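Local atomic coordinates of methylmalonyl-CoA carboxyltransferase 12S subunit (Propionibacterium freudenreichii, PDB entry 1ON3), a protein that catalyses transfer of the carboxyl group of methylmalonyl-CoA to the biotin of the 1.3S subunit, as the hexameric core of transcarboxylase. Residues E[290-295]-E[365-370]; E[329-334]-E[416-421]; E[434-439]-E[483-488]; E[439-444]-E[473-478]. All coordinates share one frame; numbering follows the deposited sequence. Where two conformers were deposited one is given.

Interaction 1: E[290-295]-E[365-370]; sequences YDVRDV and VQLVDV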
# COMPACT_ATOMS: atom_id res chain seq x y z
N TYR E 290 -12.17 39.70 29.57
CA TYR E 290 -13.30 38.87 29.95
C TYR E 290 -12.76 37.45 30.08
O TYR E 290 -11.59 37.23 29.78
CB TYR E 290 -14.38 38.91 28.86
CG TYR E 290 -13.92 38.44 27.50
CD1 TYR E 290 -14.16 37.13 27.06
CD2 TYR E 290 -13.24 39.30 26.64
CE1 TYR E 290 -13.72 36.70 25.80
CE2 TYR E 290 -12.81 38.89 25.38
CZ TYR E 290 -13.05 37.59 24.97
OH TYR E 290 -12.64 37.20 23.71
N ASP E 291 -13.58 36.52 30.53
CA ASP E 291 -13.15 35.13 30.66
C ASP E 291 -13.70 34.39 29.45
O ASP E 291 -14.91 34.25 29.29
CB ASP E 291 -13.72 34.48 31.92
CG ASP E 291 -13.04 33.16 32.25
OD1 ASP E 291 -12.73 32.40 31.30
OD2 ASP E 291 -12.82 32.88 33.45
N VAL E 292 -12.80 33.92 28.58
CA VAL E 292 -13.23 33.23 27.37
C VAL E 292 -13.99 31.93 27.63
O VAL E 292 -14.69 31.43 26.75
CB VAL E 292 -12.01 32.98 26.44
CG1 VAL E 292 -11.11 31.88 27.01
CG2 VAL E 292 -12.49 32.63 25.04
N ARG E 293 -13.88 31.38 28.83
CA ARG E 293 -14.59 30.14 29.13
C ARG E 293 -16.09 30.43 29.24
O ARG E 293 -16.90 29.51 29.17
CB ARG E 293 -14.05 29.50 30.41
CG ARG E 293 -12.62 28.94 30.21
CD ARG E 293 -11.95 28.63 31.54
NE ARG E 293 -11.73 29.84 32.34
CZ ARG E 293 -10.90 29.91 33.38
NH1 ARG E 293 -10.20 28.84 33.75
NH2 ARG E 293 -10.77 31.05 34.05
N ASP E 294 -16.46 31.69 29.40
CA ASP E 294 -17.88 32.03 29.44
C ASP E 294 -18.45 31.85 28.04
O ASP E 294 -19.62 31.52 27.86
CB ASP E 294 -18.10 33.47 29.94
CG ASP E 294 -17.84 33.61 31.42
OD1 ASP E 294 -18.01 32.62 32.16
OD2 ASP E 294 -17.47 34.71 31.86
N VAL E 295 -17.61 32.07 27.03
CA VAL E 295 -18.04 31.88 25.65
C VAL E 295 -18.13 30.37 25.43
O VAL E 295 -19.11 29.86 24.89
CB VAL E 295 -17.03 32.47 24.65
CG1 VAL E 295 -17.44 32.09 23.23
CG2 VAL E 295 -16.97 34.00 24.81
N VAL E 365 -11.29 23.30 17.64
CA VAL E 365 -12.07 24.53 17.56
C VAL E 365 -11.31 25.65 18.26
O VAL E 365 -10.97 25.55 19.44
CB VAL E 365 -13.45 24.35 18.24
CG1 VAL E 365 -14.23 25.67 18.21
CG2 VAL E 365 -14.23 23.25 17.53
N GLN E 366 -11.03 26.71 17.50
CA GLN E 366 -10.31 27.88 18.02
C GLN E 366 -11.24 29.07 18.24
O GLN E 366 -12.11 29.35 17.42
CB GLN E 366 -9.21 28.33 17.03
CG GLN E 366 -8.01 27.38 16.89
CD GLN E 366 -8.40 26.01 16.34
OE1 GLN E 366 -8.19 24.99 17.00
NE2 GLN E 366 -8.97 25.99 15.13
N LEU E 367 -11.03 29.77 19.36
CA LEU E 367 -11.78 30.99 19.68
C LEU E 367 -10.66 32.03 19.79
O LEU E 367 -9.83 31.98 20.70
CB LEU E 367 -12.54 30.85 21.00
CG LEU E 367 -13.58 29.73 21.03
CD1 LEU E 367 -14.27 29.74 22.40
CD2 LEU E 367 -14.58 29.90 19.89
N VAL E 368 -10.65 32.97 18.85
CA VAL E 368 -9.58 33.96 18.77
C VAL E 368 -9.82 35.40 19.23
O VAL E 368 -10.78 36.05 18.83
CB VAL E 368 -9.04 34.02 17.31
CG1 VAL E 368 -7.83 34.95 17.23
CG2 VAL E 368 -8.67 32.62 16.83
N ASP E 369 -8.90 35.87 20.07
CA ASP E 369 -8.89 37.24 20.58
C ASP E 369 -7.46 37.40 21.08
O ASP E 369 -7.19 37.34 22.28
CB ASP E 369 -9.88 37.43 21.72
CG ASP E 369 -10.10 38.90 22.04
OD1 ASP E 369 -9.33 39.73 21.50
OD2 ASP E 369 -11.02 39.23 22.83
N VAL E 370 -6.53 37.60 20.15
CA VAL E 370 -5.11 37.70 20.48
C VAL E 370 -4.48 38.94 19.83
O VAL E 370 -4.55 39.12 18.61
CB VAL E 370 -4.38 36.38 20.04
CG1 VAL E 370 -4.49 36.18 18.52
CG2 VAL E 370 -2.91 36.40 20.50
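Tyr290 carries its ring with CG between its own backbone N and carbonyl carbon (chi1 59°), and Asp369 turns its carboxylate the other way, CG opposite the backbone N (chi1 -167°); they approach from opposite directions, and the carboxylate meets the ring at its edge. Tyr290 OH donates to Asp369 OD2 at 2.7 Å; OD2 accepts on its anti lone pair, away from OD1, and ring and carboxylate lie nearly in one plane, 29° apart. The same OD2 is 3.1 Å from Tyr290 CE2.

Below this polar end the contact is purely apolar. Leu367 CD1 touches Val295 CG1 at 4.0 Å and, more loosely, Val292 CG2 at 4.3 Å, packing the start of helix 293-299 against strand 364-370, a parallel strand of the seven-stranded sheet in the C-terminal carboxyltransferase region. The turn into that helix is held by Asp291. Its OD1 accepts both Arg293 N, a capping bond, and Arg293 NE, while OD2 takes Arg293 NH2 at 2.8 Å, a side-on grip in which the guanidinium meets both carboxylate oxygens.

Asp369 OD2 is shared with Arg408 NE in a salt bridge, and OD1 receives Lys409 N. A buried carboxylate that accepts from a phenol, a guanidinium and a backbone N-H is thus paid for on both oxygens, which would favour its negative charge and ties the loop before the helix to the C-terminal end of the strand.

Interaction 2: E[329-334]-E[416-421]; sequences GIVANQ and LAMCNR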
# COMPACT_ATOMS: atom_id res chain seq x y z
N GLY E 329 -11.63 19.54 20.73
CA GLY E 329 -10.61 20.18 21.55
C GLY E 329 -10.72 21.67 21.26
O GLY E 329 -10.67 22.09 20.10
N ILE E 330 -10.85 22.48 22.31
CA ILE E 330 -10.98 23.92 22.14
C ILE E 330 -9.70 24.63 22.57
O ILE E 330 -9.16 24.33 23.62
CB ILE E 330 -12.17 24.47 22.96
CG1 ILE E 330 -13.48 23.86 22.44
CG2 ILE E 330 -12.21 26.00 22.89
CD1 ILE E 330 -14.70 24.23 23.19
N VAL E 331 -9.22 25.54 21.72
CA VAL E 331 -8.01 26.32 21.98
C VAL E 331 -8.49 27.77 21.88
O VAL E 331 -8.95 28.21 20.83
CB VAL E 331 -6.94 26.04 20.90
CG1 VAL E 331 -5.64 26.80 21.21
CG2 VAL E 331 -6.66 24.53 20.83
N ALA E 332 -8.37 28.50 22.98
CA ALA E 332 -8.88 29.86 23.04
C ALA E 332 -7.99 30.83 23.81
O ALA E 332 -7.47 30.49 24.87
CB ALA E 332 -10.28 29.82 23.67
N ASN E 333 -7.82 32.04 23.29
CA ASN E 333 -7.01 33.02 24.00
C ASN E 333 -7.81 33.55 25.19
O ASN E 333 -9.05 33.62 25.14
CB ASN E 333 -6.62 34.16 23.07
CG ASN E 333 -6.07 33.66 21.75
OD1 ASN E 333 -6.74 33.75 20.71
ND2 ASN E 333 -4.85 33.14 21.78
N GLN E 334 -7.11 33.93 26.26
CA GLN E 334 -7.76 34.44 27.48
C GLN E 334 -7.43 35.93 27.69
O GLN E 334 -6.45 36.27 28.35
CB GLN E 334 -7.26 33.61 28.67
CG GLN E 334 -7.90 33.96 30.02
CD GLN E 334 -9.40 33.73 30.03
OE1 GLN E 334 -10.16 34.49 29.43
NE2 GLN E 334 -9.83 32.66 30.71
N LEU E 416 -2.22 33.92 12.93
CA LEU E 416 -1.90 32.76 12.11
C LEU E 416 -1.66 31.54 13.00
O LEU E 416 -2.01 30.42 12.63
CB LEU E 416 -0.66 33.03 11.26
CG LEU E 416 -0.82 34.21 10.28
CD1 LEU E 416 0.46 34.38 9.47
CD2 LEU E 416 -2.03 33.94 9.36
N ALA E 417 -1.07 31.78 14.16
CA ALA E 417 -0.77 30.71 15.11
C ALA E 417 -2.04 30.09 15.69
O ALA E 417 -2.00 28.98 16.23
CB ALA E 417 0.10 31.25 16.23
N MET E 418 -3.15 30.82 15.59
CA MET E 418 -4.43 30.32 16.09
C MET E 418 -5.24 29.66 14.97
O MET E 418 -6.47 29.59 15.04
CB MET E 418 -5.23 31.44 16.74
CG MET E 418 -4.65 31.96 18.05
SD MET E 418 -4.64 30.70 19.35
CE MET E 418 -6.40 30.55 19.68
N CYS E 419 -4.53 29.21 13.95
CA CYS E 419 -5.10 28.48 12.82
C CYS E 419 -6.12 29.21 11.95
O CYS E 419 -7.33 29.03 12.12
CB CYS E 419 -5.72 27.18 13.32
SG CYS E 419 -5.97 25.95 12.03
N ASN E 420 -5.64 30.01 10.99
CA ASN E 420 -6.55 30.71 10.09
C ASN E 420 -6.70 29.82 8.85
O ASN E 420 -6.21 28.68 8.84
CB ASN E 420 -5.97 32.09 9.72
CG ASN E 420 -4.95 32.03 8.61
OD1 ASN E 420 -4.13 31.11 8.56
ND2 ASN E 420 -4.98 33.01 7.72
N ARG E 421 -7.37 30.31 7.80
CA ARG E 421 -7.57 29.50 6.60
C ARG E 421 -6.27 29.01 5.98
O ARG E 421 -6.19 27.89 5.47
CB ARG E 421 -8.32 30.32 5.54
CG ARG E 421 -8.42 29.64 4.20
CD ARG E 421 -9.78 29.01 4.04
NE ARG E 421 -10.81 30.04 4.09
CZ ARG E 421 -12.08 29.79 4.40
NH1 ARG E 421 -12.46 28.55 4.68
NH2 ARG E 421 -12.96 30.79 4.44
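Met418 pushes its side chain straight at strand 326-333, an inner strand of the mixed sheet in this crotonase-superfamily fold, and meets Asn333 coming the opposite way. The methionine leaves a loop that follows helix 412-416. It is folded rather than extended, bent at both chi2 (-64°) and chi3 (-69°), so the chain is kinked and lays SD and CE side by side against the strand.

Both atoms lie against the Asn333 amide, SD nearest ND2 at 3.5 Å and CE nearest OD1 at 3.4 Å. Neither is a hydrogen bond. The sulfur and methyl carbon stand to one face of the amide, CE further out of its plane than SD, while Met418 CG passes closer to that plane. Asn333 OD1 is not left to the methyl group alone, since it accepts Asp369 N from the neighbouring strand 364-370; that bond would help fix the rotation of the amide against which the methionine rests.

Val331, two residues back on the strand, is approached at a slant. Its CG1 touches Met418 CE at 4.1 Å. The end of the methionine thus bridges an apolar branch and a polar amide on one side of the strand, with Met391 of helix 384-397 and Val368 also packing on Met418. Leu416, at the end of helix 412-416, packs on Gly155 of a neighbouring subunit. Met418 CE also lies 3.6 Å from the backbone oxygen of Val331.

Interaction 3: E[434-439]-E[483-488]; sequences AEIAVM and RGQVDD. With MCA (methylmalonyl-coenzyme A), chain L.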
# COMPACT_ATOMS: atom_id res chain seq x y z
N ALA E 434 -14.73 41.14 15.22
CA ALA E 434 -13.46 40.59 14.75
C ALA E 434 -12.56 41.66 14.17
O ALA E 434 -12.99 42.52 13.38
CB ALA E 434 -13.71 39.51 13.71
N GLU E 435 -11.28 41.60 14.54
CA GLU E 435 -10.33 42.56 14.05
C GLU E 435 -9.06 41.87 13.56
O GLU E 435 -8.01 41.96 14.19
CB GLU E 435 -10.01 43.56 15.16
CG GLU E 435 -9.31 44.80 14.68
CD GLU E 435 -9.09 45.82 15.79
OE1 GLU E 435 -8.63 46.93 15.47
OE2 GLU E 435 -9.39 45.50 16.96
N ILE E 436 -9.18 41.15 12.44
CA ILE E 436 -8.06 40.46 11.81
C ILE E 436 -7.21 41.54 11.15
O ILE E 436 -7.71 42.31 10.34
CB ILE E 436 -8.56 39.48 10.74
CG1 ILE E 436 -9.38 38.38 11.41
CG2 ILE E 436 -7.38 38.91 9.94
CD1 ILE E 436 -10.26 37.62 10.48
N ALA E 437 -5.93 41.62 11.51
CA ALA E 437 -5.07 42.66 10.95
C ALA E 437 -3.60 42.28 11.00
O ALA E 437 -3.17 41.52 11.86
CB ALA E 437 -5.28 43.96 11.73
N VAL E 438 -2.83 42.80 10.05
CA VAL E 438 -1.41 42.50 10.04
C VAL E 438 -0.81 43.14 11.29
O VAL E 438 0.13 42.62 11.89
CB VAL E 438 -0.73 43.03 8.75
CG1 VAL E 438 -0.67 44.56 8.75
CG2 VAL E 438 0.65 42.42 8.62
N MET E 439 -1.39 44.27 11.69
CA MET E 439 -0.99 45.00 12.89
C MET E 439 -2.03 46.09 13.14
O MET E 439 -2.86 46.38 12.26
CB MET E 439 0.41 45.60 12.73
CG MET E 439 0.50 46.87 11.90
SD MET E 439 2.23 47.23 11.46
CE MET E 439 2.90 47.84 12.99
N ARG E 483 -12.01 39.38 1.36
CA ARG E 483 -10.83 38.65 0.89
C ARG E 483 -10.96 37.14 0.99
O ARG E 483 -10.08 36.40 0.53
CB ARG E 483 -9.60 39.11 1.66
CG ARG E 483 -9.23 40.56 1.40
CD ARG E 483 -8.80 40.76 -0.05
NE ARG E 483 -7.93 41.92 -0.18
CZ ARG E 483 -8.35 43.18 -0.15
NH1 ARG E 483 -9.64 43.45 -0.01
NH2 ARG E 483 -7.47 44.17 -0.24
N GLY E 484 -12.03 36.67 1.61
CA GLY E 484 -12.23 35.23 1.73
C GLY E 484 -11.50 34.60 2.90
O GLY E 484 -11.43 33.37 2.99
N GLN E 485 -10.95 35.43 3.79
CA GLN E 485 -10.24 34.92 4.96
C GLN E 485 -11.20 34.34 5.99
O GLN E 485 -10.80 33.61 6.89
CB GLN E 485 -9.34 36.02 5.54
CG GLN E 485 -8.21 36.33 4.56
CD GLN E 485 -7.12 37.21 5.13
OE1 GLN E 485 -6.82 37.15 6.32
NE2 GLN E 485 -6.50 38.02 4.27
N VAL E 486 -12.48 34.67 5.85
CA VAL E 486 -13.52 34.10 6.71
C VAL E 486 -14.67 33.67 5.81
O VAL E 486 -14.93 34.29 4.78
CB VAL E 486 -14.05 35.09 7.81
CG1 VAL E 486 -12.91 35.52 8.73
CG2 VAL E 486 -14.74 36.28 7.18
N ASP E 487 -15.34 32.57 6.18
CA ASP E 487 -16.47 32.07 5.42
C ASP E 487 -17.63 33.07 5.45
O ASP E 487 -18.35 33.23 4.46
CB ASP E 487 -17.03 30.78 6.03
CG ASP E 487 -16.11 29.58 5.89
OD1 ASP E 487 -14.88 29.75 5.91
OD2 ASP E 487 -16.65 28.45 5.78
N ASP E 488 -17.79 33.74 6.58
CA ASP E 488 -18.92 34.64 6.77
C ASP E 488 -18.71 35.48 8.03
O ASP E 488 -17.84 35.17 8.85
CB ASP E 488 -20.16 33.76 6.95
CG ASP E 488 -21.47 34.53 6.90
OD1 ASP E 488 -22.50 33.94 7.26
OD2 ASP E 488 -21.47 35.70 6.49
C8 MCA L . 10.28 48.39 6.34
N9 MCA L . 9.71 49.19 5.34
C4 MCA L . 8.43 48.70 5.20
C5 MCA L . 8.32 47.63 6.13
N7 MCA L . 9.50 47.46 6.83
N3 MCA L . 7.43 49.14 4.34
C2 MCA L . 6.26 48.42 4.46
N1 MCA L . 6.05 47.37 5.32
C6 MCA L . 7.06 46.94 6.17
N6 MCA L . 6.79 45.91 6.98
C1' MCA L . 10.19 50.23 4.61
C2' MCA L . 10.50 51.38 5.56
O2' MCA L . 9.33 52.08 5.89
C3' MCA L . 11.55 52.13 4.76
O3' MCA L . 10.92 53.03 3.85
C4' MCA L . 12.37 51.01 4.06
O4' MCA L . 11.43 49.87 4.00
C5' MCA L . 13.66 50.46 4.79
O5' MCA L . 13.76 51.04 5.83
P1 MCA L . 14.45 51.84 6.73
O11 MCA L . 13.70 52.37 7.74
O12 MCA L . 14.89 52.67 5.78
O6 MCA L . 15.61 51.02 7.55
P2 MCA L . 16.49 50.39 8.32
O21 MCA L . 16.63 51.61 8.98
O22 MCA L . 17.51 49.62 7.76
O7 MCA L . 15.62 49.45 9.30
CPB MCA L . 14.80 48.65 8.93
CPA MCA L . 13.90 47.75 9.76
CP7 MCA L . 12.79 48.80 10.03
CP9 MCA L . 14.65 47.08 10.94
CP8 MCA L . 13.42 46.62 8.82
OP3 MCA L . 12.27 49.26 9.01
CP6 MCA L . 11.63 48.50 10.80
OP2 MCA L . 11.80 47.98 11.95
NP2 MCA L . 10.27 48.82 10.27
CP5 MCA L . 9.38 47.71 10.25
CP4 MCA L . 8.96 46.56 10.98
CP3 MCA L . 7.60 46.07 11.15
OP1 MCA L . 7.03 46.88 12.07
NP1 MCA L . 6.78 44.98 10.58
CP2 MCA L . 5.44 44.95 11.11
CP1 MCA L . 4.91 43.63 10.76
P3 MCA L . 11.21 54.35 2.87
O31 MCA L . 11.49 55.15 4.11
O32 MCA L . 9.91 54.72 2.21
O33 MCA L . 12.41 54.36 1.94
S MCA L . 3.48 43.28 11.21
CS1 MCA L . 3.86 41.90 10.44
OS1 MCA L . 4.86 41.46 9.81
CS2 MCA L . 3.56 40.82 11.29
CS3 MCA L . 2.64 39.96 10.86
CS4 MCA L . 4.08 40.24 12.63
OS4 MCA L . 5.24 40.48 12.93
OS5 MCA L . 3.31 39.57 13.34
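Ile436 faces Val486 and Gln485 across a small buried contact, its side chain directed from strand 435-437 onto the loop after helix 477-482. At CB the chain forks. The CG2 branch, opposite the backbone N, comes within 4.1 Å of Gln485 OE1. The glutamine is modelled in two positions, so this touch is doubtful; in the conformer given, OE1 is buried against the methyl with no hydrogen-bond partner, while NE2 bonds to Ile148 O of a second subunit. The other branch leaves through CG1, beside the backbone N (chi1 -65°), and runs out nearly extended (chi2 162°) to CD1. There Ile436 CD1 finds Val486 CG1 at 3.8 Å, the two side chains lying alongside, pointing opposite ways. Tyr415 and Ala480 also pack on the isoleucine.

Gly484, with positive phi, closes the preceding helix in a Schellman motif; Gln485 and Val486, which follow, point toward the strand.

Just past the strand, Val438 and Met439 line the methylmalonyl-CoA site. Val438 O lies 3.5 Å from the thioester sulfur S. Val438 CG2 is 3.7 Å from the thioester carbon CS1. Met439 SD approaches CP2 of the thiol arm at 4.0 Å. Gly413 N and, from the second subunit, Ile144 N and Gly181 N bond to the ligand, so two chains share the site.

Across 434-439 and 483-488 no polar bond forms: the join is van der Waals contact by the two branches of Ile436, and it probably costs Gln485 OE1 a hydrogen bond.

Interaction 4: E[439-444]-E[473-478]; sequences MGAEGA and AFNTPY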
# COMPACT_ATOMS: atom_id res chain seq x y z
N MET E 439 -1.39 44.27 11.69
CA MET E 439 -0.99 45.00 12.89
C MET E 439 -2.03 46.09 13.14
O MET E 439 -2.86 46.38 12.26
CB MET E 439 0.41 45.60 12.73
CG MET E 439 0.50 46.87 11.90
SD MET E 439 2.23 47.23 11.46
CE MET E 439 2.90 47.84 12.99
N GLY E 440 -2.00 46.68 14.33
CA GLY E 440 -2.96 47.73 14.66
C GLY E 440 -2.94 48.91 13.70
O GLY E 440 -1.87 49.32 13.26
N ALA E 441 -4.10 49.45 13.37
CA ALA E 441 -4.18 50.58 12.44
C ALA E 441 -3.24 51.72 12.84
O ALA E 441 -2.59 52.32 11.98
CB ALA E 441 -5.61 51.10 12.34
N GLU E 442 -3.16 52.01 14.13
CA GLU E 442 -2.29 53.09 14.59
C GLU E 442 -0.83 52.80 14.33
O GLU E 442 -0.11 53.66 13.81
CB GLU E 442 -2.48 53.34 16.09
CG GLU E 442 -1.55 54.41 16.63
CD GLU E 442 -1.76 54.67 18.10
OE1 GLU E 442 -1.02 55.52 18.66
OE2 GLU E 442 -2.65 54.04 18.71
N GLY E 443 -0.38 51.61 14.70
CA GLY E 443 1.01 51.23 14.49
C GLY E 443 1.39 51.25 13.03
O GLY E 443 2.49 51.68 12.67
N ALA E 444 0.48 50.78 12.18
CA ALA E 444 0.73 50.77 10.75
C ALA E 444 0.91 52.20 10.26
O ALA E 444 1.95 52.56 9.71
CB ALA E 444 -0.44 50.11 10.02
N ALA E 473 -10.13 50.09 5.79
CA ALA E 473 -9.71 49.42 4.57
C ALA E 473 -9.30 47.96 4.78
O ALA E 473 -9.44 47.14 3.88
CB ALA E 473 -8.55 50.19 3.94
N PHE E 474 -8.81 47.64 5.98
CA PHE E 474 -8.34 46.28 6.26
C PHE E 474 -8.89 45.56 7.48
O PHE E 474 -9.22 44.38 7.40
CB PHE E 474 -6.82 46.27 6.45
CG PHE E 474 -6.02 46.57 5.21
CD1 PHE E 474 -6.24 45.88 4.03
CD2 PHE E 474 -4.98 47.51 5.26
CE1 PHE E 474 -5.45 46.12 2.90
CE2 PHE E 474 -4.18 47.75 4.14
CZ PHE E 474 -4.42 47.05 2.96
N ASN E 475 -8.96 46.27 8.60
CA ASN E 475 -9.32 45.67 9.87
C ASN E 475 -10.76 45.42 10.31
O ASN E 475 -11.02 45.28 11.50
CB ASN E 475 -8.55 46.40 10.97
CG ASN E 475 -7.05 46.44 10.70
OD1 ASN E 475 -6.57 45.85 9.73
ND2 ASN E 475 -6.30 47.13 11.56
N THR E 476 -11.68 45.33 9.37
CA THR E 476 -13.06 45.06 9.74
C THR E 476 -13.42 43.65 9.27
O THR E 476 -12.79 43.11 8.36
CB THR E 476 -14.04 46.03 9.08
OG1 THR E 476 -14.09 45.76 7.68
CG2 THR E 476 -13.59 47.48 9.31
N PRO E 477 -14.43 43.03 9.91
CA PRO E 477 -14.89 41.68 9.57
C PRO E 477 -15.27 41.60 8.09
O PRO E 477 -15.11 40.57 7.44
CB PRO E 477 -16.12 41.50 10.46
CG PRO E 477 -15.86 42.40 11.62
CD PRO E 477 -15.25 43.62 10.99
N TYR E 478 -15.79 42.71 7.56
CA TYR E 478 -16.21 42.74 6.17
C TYR E 478 -15.08 42.66 5.17
O TYR E 478 -15.25 42.11 4.08
CB TYR E 478 -17.07 43.99 5.93
CG TYR E 478 -18.31 43.98 6.79
CD1 TYR E 478 -18.34 44.61 8.04
CD2 TYR E 478 -19.45 43.29 6.37
CE1 TYR E 478 -19.47 44.55 8.86
CE2 TYR E 478 -20.59 43.22 7.18
CZ TYR E 478 -20.59 43.85 8.42
OH TYR E 478 -21.72 43.77 9.21
O HOH W 1 -6.61 48.22 14.30
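Asn475 and Ala441 are joined chiefly through water. One ordered molecule accepts from Ala441 N at 2.9 Å and from Asn475 ND2 at 3.0 Å, bridging the first turn of helix 441-448 to the linker between helix 459-474 and helix 477-482. Gly440 is the N-cap of the former helix, and Ala441 N is one of the amides at its start; Ala444 N bonds back to Gly440 O at 3.0 Å within the first turn.

Of direct polar contacts there are none that qualify as bonds. Asn475 ND2 approaches Met439 O at 3.6 Å, too far for a proper hydrogen bond. Asn475 ND2 also lies 3.7 Å from Ala441 N. The amide is brought here by a side chain whose CG sits opposite the carbonyl carbon (chi1 -54°).

The van der Waals part is small: Ala441 CB comes 4.1 Å from Asn475 ND2. Ile467, Tyr470 and Gln471 of helix 459-474 cover the alanine, and Asn475 itself rests on Glu435 and Ala437 of strand 435-437. Subunit contacts frame the region, with Met439, which also touches bound methylmalonyl-CoA, and Ala444 both packing on Ile144 of a second subunit, and Tyr478 meeting Phe65 of a third edge-to-face.

The chemistry of the bridge is simple: two N-H donors face each other and cannot bond directly, so a water oxygen accepting from both reconciles them and probably gains polarisation from its place at a helix N-terminus.

All four contacts lie in the C-terminal carboxyltransferase region. Interactions 1 and 2 have centres 9 Å apart and share the large mixed sheet through neighbouring strands 326-333 and 364-370; their segments alternate along the chain, and Gln334 reaches from 329-334 to the turn at 290-295. Interactions 3 and 4 come later, centres 10 Å apart, with 4 nested inside the loop closed by 3 and Met439 common to both. A salt bridge from Arg421 to Asp487 ties interaction 2 to interaction 3, whose centres are 14 Å apart. The contacts thus run from the sheet outward to the methylmalonyl-CoA site at the subunit interface.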